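Local coordinates for protein putative polyketide cyclase (Acidithiobacillus ferrooxidans, PDB 3F9S) that is a putative polyketide cyclase of the SnoaL-like family, probably acting as a lyase that closes rings in polyketide substrates, at residues A[18-23]-A[54-59]. Sequence-based numbering, arbitrary orientation.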
ATOM      1  N   GLU A  18      10.252  17.366  -5.016  1.00 26.49           N
ATOM      2  CA  GLU A  18       9.945  18.791  -4.883  1.00 26.92           C
ATOM      3  C   GLU A  18       8.777  19.114  -3.987  1.00 26.28           C
ATOM      4  O   GLU A  18       8.886  19.948  -3.082  1.00 26.03           O
ATOM      5  CB  GLU A  18       9.706  19.409  -6.257  1.00 27.23           C
ATOM      6  CG  GLU A  18      10.935  19.446  -7.113  1.00 31.14           C
ATOM      7  CD  GLU A  18      10.704  20.043  -8.489  1.00 31.30           C
ATOM      8  OE1 GLU A  18       9.545  20.266  -8.899  1.00 33.39           O
ATOM      9  OE2 GLU A  18      11.721  20.277  -9.177  1.00 43.81           O
ATOM     10  N   VAL A  19       7.654  18.467  -4.255  1.00 25.29           N
ATOM     11  CA  VAL A  19       6.441  18.764  -3.507  1.00 26.23           C
ATOM     12  C   VAL A  19       6.437  18.116  -2.130  1.00 25.53           C
ATOM     13  O   VAL A  19       6.252  18.801  -1.132  1.00 26.60           O
ATOM     14  CB  VAL A  19       5.180  18.343  -4.273  1.00 26.31           C
ATOM     15  CG1 VAL A  19       3.914  18.561  -3.418  1.00 24.81           C
ATOM     16  CG2 VAL A  19       5.093  19.102  -5.587  1.00 25.92           C
ATOM     17  N   TRP A  20       6.687  16.815  -2.089  1.00 25.17           N
ATOM     18  CA  TRP A  20       6.481  16.045  -0.869  1.00 26.43           C
ATOM     19  C   TRP A  20       7.637  15.946   0.073  1.00 27.57           C
ATOM     20  O   TRP A  20       7.420  15.903   1.284  1.00 29.27           O
ATOM     21  CB  TRP A  20       5.935  14.668  -1.225  1.00 25.86           C
ATOM     22  CG  TRP A  20       4.542  14.836  -1.651  1.00 23.67           C
ATOM     23  CD1 TRP A  20       4.088  14.953  -2.922  1.00 26.69           C
ATOM     24  CD2 TRP A  20       3.423  15.071  -0.789  1.00 24.22           C
ATOM     25  NE1 TRP A  20       2.739  15.189  -2.911  1.00 26.13           N
ATOM     26  CE2 TRP A  20       2.302  15.269  -1.614  1.00 25.24           C
ATOM     27  CE3 TRP A  20       3.255  15.097   0.604  1.00 26.08           C
ATOM     28  CZ2 TRP A  20       1.016  15.485  -1.099  1.00 27.19           C
ATOM     29  CZ3 TRP A  20       1.988  15.339   1.120  1.00 27.19           C
ATOM     30  CH2 TRP A  20       0.881  15.529   0.264  1.00 27.64           C
ATOM     31  N   SER A  21       8.843  15.833  -0.465  1.00 27.77           N
ATOM     32  CA  SER A  21      10.026  15.754   0.374  1.00 27.31           C
ATOM     33  C   SER A  21      10.572  17.131   0.707  1.00 27.26           C
ATOM     34  O   SER A  21      11.056  17.317   1.814  1.00 27.50           O
ATOM     35  CB  SER A  21      11.106  14.888  -0.261  1.00 27.81           C
ATOM     36  OG  SER A  21      10.647  13.556  -0.418  1.00 25.45           O
ATOM     37  N   GLU A  22      10.490  18.086  -0.224  1.00 25.84           N
ATOM     38  CA  GLU A  22      11.042  19.432  -0.030  1.00 27.66           C
ATOM     39  C   GLU A  22      10.008  20.489   0.306  1.00 27.18           C
ATOM     40  O   GLU A  22      10.384  21.582   0.713  1.00 26.48           O
ATOM     41  CB  GLU A  22      11.847  19.850  -1.251  1.00 27.85           C
ATOM     42  CG  GLU A  22      13.082  18.987  -1.472  1.00 28.34           C
ATOM     43  CD  GLU A  22      13.714  19.164  -2.833  1.00 31.29           C
ATOM     44  OE1 GLU A  22      13.279  20.013  -3.641  1.00 39.23           O
ATOM     45  OE2 GLU A  22      14.672  18.421  -3.107  1.00 39.74           O
ATOM     46  N   GLY A  23       8.728  20.172   0.169  1.00 27.15           N
ATOM     47  CA  GLY A  23       7.666  21.106   0.516  1.00 26.26           C
ATOM     48  C   GLY A  23       7.519  22.282  -0.418  1.00 26.06           C
ATOM     49  O   GLY A  23       7.036  23.338   0.006  1.00 26.01           O
ATOM     50  N   ALA A  54      -5.454  23.965  -6.555  1.00 24.63           N
ATOM     51  CA  ALA A  54      -5.496  24.731  -5.309  1.00 23.24           C
ATOM     52  C   ALA A  54      -5.802  23.815  -4.130  1.00 23.76           C
ATOM     53  O   ALA A  54      -5.094  23.850  -3.145  1.00 23.69           O
ATOM     54  CB  ALA A  54      -6.534  25.835  -5.391  1.00 22.90           C
ATOM     55  N   GLY A  55      -6.833  22.979  -4.274  1.00 24.12           N
ATOM     56  CA  GLY A  55      -7.254  22.007  -3.261  1.00 23.66           C
ATOM     57  C   GLY A  55      -6.156  21.003  -2.989  1.00 23.77           C
ATOM     58  O   GLY A  55      -5.901  20.677  -1.836  1.00 23.36           O
ATOM     59  N   TYR A  56      -5.514  20.534  -4.053  1.00 24.67           N
ATOM     60  CA  TYR A  56      -4.359  19.644  -3.933  1.00 25.13           C
ATOM     61  C   TYR A  56      -3.272  20.286  -3.063  1.00 25.42           C
ATOM     62  O   TYR A  56      -2.743  19.653  -2.138  1.00 25.20           O
ATOM     63  CB  TYR A  56      -3.786  19.321  -5.310  1.00 24.93           C
ATOM     64  CG  TYR A  56      -2.668  18.350  -5.217  1.00 23.22           C
ATOM     65  CD1 TYR A  56      -1.360  18.792  -5.003  1.00 21.81           C
ATOM     66  CD2 TYR A  56      -2.911  16.988  -5.230  1.00 25.07           C
ATOM     67  CE1 TYR A  56      -0.346  17.927  -4.864  1.00 21.06           C
ATOM     68  CE2 TYR A  56      -1.874  16.099  -5.085  1.00 23.49           C
ATOM     69  CZ  TYR A  56      -0.607  16.581  -4.905  1.00 21.91           C
ATOM     70  OH  TYR A  56       0.396  15.693  -4.767  1.00 25.67           O
ATOM     71  N   LYS A  57      -2.952  21.545  -3.365  1.00 24.07           N
ATOM     72  CA  LYS A  57      -1.908  22.258  -2.629  1.00 23.95           C
ATOM     73  C   LYS A  57      -2.291  22.429  -1.168  1.00 24.52           C
ATOM     74  O   LYS A  57      -1.435  22.312  -0.312  1.00 24.13           O
ATOM     75  CB  LYS A  57      -1.569  23.585  -3.292  1.00 24.12           C
ATOM     76  CG  LYS A  57      -0.796  23.383  -4.563  1.00 25.08           C
ATOM     77  CD  LYS A  57      -0.269  24.664  -5.168  1.00 26.81           C
ATOM     78  CE  LYS A  57      -1.276  25.466  -5.883  1.00 33.17           C
ATOM     79  NZ  LYS A  57      -0.584  26.552  -6.677  1.00 28.75           N
ATOM     80  N   GLU A  58      -3.574  22.661  -0.884  1.00 24.88           N
ATOM     81  CA  GLU A  58      -4.025  22.765   0.503  1.00 23.62           C
ATOM     82  C   GLU A  58      -3.805  21.457   1.231  1.00 22.40           C
ATOM     83  O   GLU A  58      -3.339  21.460   2.364  1.00 24.19           O
ATOM     84  CB  GLU A  58      -5.489  23.204   0.616  1.00 25.10           C
ATOM     85  CG  GLU A  58      -5.739  24.610   0.126  1.00 26.95           C
ATOM     86  CD  GLU A  58      -4.946  25.682   0.834  1.00 29.85           C
ATOM     87  OE1 GLU A  58      -4.650  25.538   2.039  1.00 33.51           O
ATOM     88  OE2 GLU A  58      -4.661  26.699   0.177  1.00 29.38           O
ATOM     89  N   ARG A  59      -4.067  20.342   0.560  1.00 21.62           N
ATOM     90  CA  ARG A  59      -3.840  19.050   1.172  1.00 22.29           C
ATOM     91  C   ARG A  59      -2.356  18.849   1.435  1.00 23.20           C
ATOM     92  O   ARG A  59      -1.988  18.356   2.496  1.00 23.88           O
ATOM     93  CB  ARG A  59      -4.431  17.952   0.322  1.00 22.97           C
ATOM     94  CG  ARG A  59      -4.034  16.567   0.726  1.00 21.25           C
ATOM     95  CD  ARG A  59      -4.802  15.607  -0.083  1.00 24.65           C
ATOM     96  NE  ARG A  59      -4.404  14.245   0.251  1.00 27.55           N
ATOM     97  CZ  ARG A  59      -3.294  13.657  -0.178  1.00 30.21           C
ATOM     98  NH1 ARG A  59      -2.438  14.266  -0.984  1.00 27.89           N
ATOM     99  NH2 ARG A  59      -3.042  12.409   0.190  1.00 30.11           N
TER
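Trp20 and Tyr56 meet through a single hydrogen bond between two buried side chains. The indole NE1 of Trp20 donates to the phenol OH of Tyr56 at 3.0 Å. The N-H...O angle is 155°, and the oxygen sits in the indole plane, at the ring edge. Beside the bond the rings also pack, with Trp20 CZ2 4.3 Å from Tyr56 CZ. The bond gives the buried indole N-H an acceptor. Tyr56 reaches across because its CG lies anti to the backbone N (chi1 -176°).

Arg59, one helical turn after Tyr56, comes at the six-membered end of the indole. Its NH1 lies 3.7 Å from Trp20 CZ2, and the guanidinium plane is turned 65° from the ring. Its chain, extended from CG to NE, carries the guanidinium out to the indole. Its charge is met elsewhere, since NH2 forms salt bridges with Asp41 and Asp44. NH1 also bonds a glycerol, probably from crystallisation, which may mark a pocket. A leucine in place of Trp20 would probably leave the Tyr56 hydroxyl without this donor and the Arg59 guanidinium without the indole beside it.

Around the indole, Val19 CG1 lies over one face, toward the rim, 3.5 Å above the plane. Val60 and Leu63 also touch Trp20, and Tyr36 meets the Tyr56 ring edge-to-face. The contact joins the C-terminal end of helix 8-21 to the first turns of helix 53-66. Helix 28-31 touches both Val19 and Tyr56, and strand 36-40 of the mixed sheet supplies Tyr36, within the NTF2-like fold of this family.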